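Local atomic coordinates of putative hydrolase (Bacteroides ovatus, PDB entry 4HBS), a protein that is of unknown function but probably acts as a hydrolase built on a five-bladed beta-propeller. Residues 64-69 with 163-168. Residues are numbered along the deposited sequence; the frame is centred on the assembly and turned at random.
Sequences TGLPDG and ATIYNN
Ile165 reaches across to the 64-69 segment and meets Leu66 and Pro67 with different branches of its side chain. Its CD1 lies 3.5 Å from Leu66 CD2, the two side chains crossing at about a right angle, while Ile165 CG2 points at the CG corner of the Pro67 ring, 3.8 Å away. The first torsion of Ile165 (chi1 -46°) sets CG1 beside the backbone N and CG2 anti to it, which parts the two arms: CG1 carries CD1 to Leu66, and CG2 goes to Pro67. Ile165 CG1 also lies 4.2 Å from Gly65 O. An alanine in place of Ile165 would remove both branches and would probably leave Leu66 CD2 and Pro67 CG without their apolar partner on the 163-168 segment, opening a gap between the segments. At the strand end of the contact, Thr64 OG1 comes within 3.6 Å of Ala163 O and 4.1 Å of Ala163 CB, and no hydrogen bond links the segments. Beyond Ile165, Asn168 OD1 passes Pro67 CG at 4.2 Å. Pro67 is presented on a type I turn from Leu66 to Gly69, which leads from strand 60-65 into strand 71-75. Strands 60-65 and 156-165 are each an outermost strand of their own four-stranded antiparallel sheet within this chain, so the contact joins two separate sheets of the propeller; Met170 of strand 169-178 backs Ala163 and Ile165, and Tyr207 and Met208 pack on Leu66.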
ATOM      1  N   THR A  64       4.462   1.490  -7.787  1.00 46.04           N
ATOM      2  CA  THR A  64       5.856   1.219  -8.084  1.00 46.44           C
ATOM      3  C   THR A  64       6.119   1.786  -9.452  1.00 51.66           C
ATOM      4  O   THR A  64       5.684   1.194 -10.448  1.00 51.93           O
ATOM      5  CB  THR A  64       6.158  -0.296  -8.007  1.00 54.45           C
ATOM      6  OG1 THR A  64       6.145  -0.703  -6.644  1.00 58.38           O
ATOM      7  CG2 THR A  64       7.513  -0.675  -8.625  1.00 52.96           C
ATOM      8  N   GLY A  65       6.787   2.940  -9.507  1.00 48.24           N
ATOM      9  CA  GLY A  65       7.158   3.550 -10.774  1.00 49.41           C
ATOM     10  C   GLY A  65       8.043   2.591 -11.547  1.00 55.71           C
ATOM     11  O   GLY A  65       8.898   1.926 -10.941  1.00 56.18           O
ATOM     12  N   LEU A  66       7.790   2.440 -12.869  1.00 52.80           N
ATOM     13  CA  LEU A  66       8.551   1.522 -13.720  1.00 53.58           C
ATOM     14  C   LEU A  66       9.546   2.294 -14.580  1.00 60.79           C
ATOM     15  O   LEU A  66       9.407   3.510 -14.732  1.00 61.70           O
ATOM     16  CB  LEU A  66       7.597   0.696 -14.599  1.00 53.06           C
ATOM     17  CG  LEU A  66       6.614  -0.202 -13.844  1.00 54.97           C
ATOM     18  CD1 LEU A  66       5.695  -0.897 -14.794  1.00 54.85           C
ATOM     19  CD2 LEU A  66       7.336  -1.203 -12.989  1.00 54.70           C
ATOM     20  N   PRO A  67      10.563   1.625 -15.167  1.00 59.06           N
ATOM     21  CA  PRO A  67      11.550   2.371 -15.979  1.00 60.47           C
ATOM     22  C   PRO A  67      11.035   2.883 -17.340  1.00 64.80           C
ATOM     23  O   PRO A  67      11.698   3.727 -17.941  1.00 66.11           O
ATOM     24  CB  PRO A  67      12.684   1.352 -16.183  1.00 63.24           C
ATOM     25  CG  PRO A  67      12.373   0.212 -15.285  1.00 66.47           C
ATOM     26  CD  PRO A  67      10.908   0.189 -15.109  1.00 60.40           C
ATOM     27  N   ASP A  68       9.871   2.386 -17.825  1.00 59.76           N
ATOM     28  CA  ASP A  68       9.296   2.801 -19.117  1.00 59.98           C
ATOM     29  C   ASP A  68       8.296   3.978 -18.979  1.00 62.20           C
ATOM     30  O   ASP A  68       7.636   4.321 -19.959  1.00 62.62           O
ATOM     31  CB  ASP A  68       8.617   1.601 -19.822  1.00 61.85           C
ATOM     32  CG  ASP A  68       7.696   0.765 -18.945  1.00 69.89           C
ATOM     33  OD1 ASP A  68       6.868   1.359 -18.213  1.00 67.90           O
ATOM     34  OD2 ASP A  68       7.850  -0.476 -18.940  1.00 76.13           O
ATOM     35  N   GLY A  69       8.195   4.578 -17.787  1.00 56.59           N
ATOM     36  CA  GLY A  69       7.303   5.703 -17.545  1.00 55.48           C
ATOM     37  C   GLY A  69       5.951   5.328 -16.977  1.00 58.37           C
ATOM     38  O   GLY A  69       5.204   6.219 -16.562  1.00 57.77           O
ATOM     39  N   ALA A 163       7.555  -3.749  -4.059  1.00 48.63           N
ATOM     40  CA  ALA A 163       8.280  -4.301  -5.201  1.00 49.67           C
ATOM     41  C   ALA A 163       9.357  -3.349  -5.674  1.00 55.56           C
ATOM     42  O   ALA A 163       9.248  -2.129  -5.463  1.00 55.58           O
ATOM     43  CB  ALA A 163       7.313  -4.589  -6.334  1.00 49.98           C
ATOM     44  N   THR A 164      10.407  -3.917  -6.307  1.00 52.32           N
ATOM     45  CA  THR A 164      11.551  -3.170  -6.838  1.00 53.56           C
ATOM     46  C   THR A 164      11.856  -3.634  -8.242  1.00 59.91           C
ATOM     47  O   THR A 164      11.403  -4.707  -8.649  1.00 59.62           O
ATOM     48  CB  THR A 164      12.810  -3.339  -5.940  1.00 61.86           C
ATOM     49  OG1 THR A 164      13.857  -2.493  -6.422  1.00 71.13           O
ATOM     50  CG2 THR A 164      13.311  -4.799  -5.857  1.00 56.96           C
ATOM     51  N   ILE A 165      12.662  -2.836  -8.970  1.00 57.35           N
ATOM     52  CA  ILE A 165      13.122  -3.169 -10.311  1.00 58.00           C
ATOM     53  C   ILE A 165      14.569  -3.648 -10.208  1.00 62.73           C
ATOM     54  O   ILE A 165      15.400  -3.005  -9.554  1.00 62.19           O
ATOM     55  CB  ILE A 165      12.989  -1.975 -11.303  1.00 61.39           C
ATOM     56  CG1 ILE A 165      11.603  -1.256 -11.191  1.00 60.26           C
ATOM     57  CG2 ILE A 165      13.252  -2.439 -12.731  1.00 62.16           C
ATOM     58  CD1 ILE A 165      10.420  -2.068 -11.608  1.00 66.99           C
ATOM     59  N   TYR A 166      14.852  -4.792 -10.826  1.00 60.50           N
ATOM     60  CA  TYR A 166      16.187  -5.375 -10.874  1.00 62.10           C
ATOM     61  C   TYR A 166      16.330  -6.096 -12.216  1.00 67.74           C
ATOM     62  O   TYR A 166      15.492  -6.950 -12.523  1.00 67.03           O
ATOM     63  CB  TYR A 166      16.403  -6.328  -9.687  1.00 62.92           C
ATOM     64  CG  TYR A 166      17.776  -6.969  -9.663  1.00 67.28           C
ATOM     65  CD1 TYR A 166      18.911  -6.221  -9.374  1.00 70.66           C
ATOM     66  CD2 TYR A 166      17.941  -8.319  -9.948  1.00 68.97           C
ATOM     67  CE1 TYR A 166      20.181  -6.804  -9.365  1.00 73.30           C
ATOM     68  CE2 TYR A 166      19.205  -8.909  -9.962  1.00 72.00           C
ATOM     69  CZ  TYR A 166      20.329  -8.144  -9.686  1.00 80.68           C
ATOM     70  OH  TYR A 166      21.584  -8.725  -9.648  1.00 83.79           O
ATOM     71  N   ASN A 167      17.353  -5.713 -13.034  1.00 65.68           N
ATOM     72  CA  ASN A 167      17.648  -6.288 -14.359  1.00 67.10           C
ATOM     73  C   ASN A 167      16.416  -6.212 -15.285  1.00 69.59           C
ATOM     74  O   ASN A 167      16.000  -7.227 -15.855  1.00 69.27           O
ATOM     75  CB  ASN A 167      18.177  -7.748 -14.237  1.00 69.86           C
ATOM     76  CG  ASN A 167      19.638  -7.868 -13.842  1.00 97.83           C
ATOM     77  OD1 ASN A 167      20.372  -6.873 -13.681  1.00 90.42           O
ATOM     78  ND2 ASN A 167      20.110  -9.106 -13.729  1.00 91.91           N
ATOM     79  N   ASN A 168      15.852  -4.989 -15.432  1.00 64.97           N
ATOM     80  CA  ASN A 168      14.651  -4.679 -16.241  1.00 64.11           C
ATOM     81  C   ASN A 168      13.536  -5.736 -16.024  1.00 66.09           C
ATOM     82  O   ASN A 168      12.981  -6.314 -16.975  1.00 66.70           O
ATOM     83  CB  ASN A 168      14.996  -4.517 -17.743  1.00 66.47           C
ATOM     84  CG  ASN A 168      13.928  -3.740 -18.531  1.00 76.99           C
ATOM     85  OD1 ASN A 168      13.449  -2.663 -18.101  1.00 71.30           O
ATOM     86  ND2 ASN A 168      13.528  -4.259 -19.700  1.00 56.41           N
TER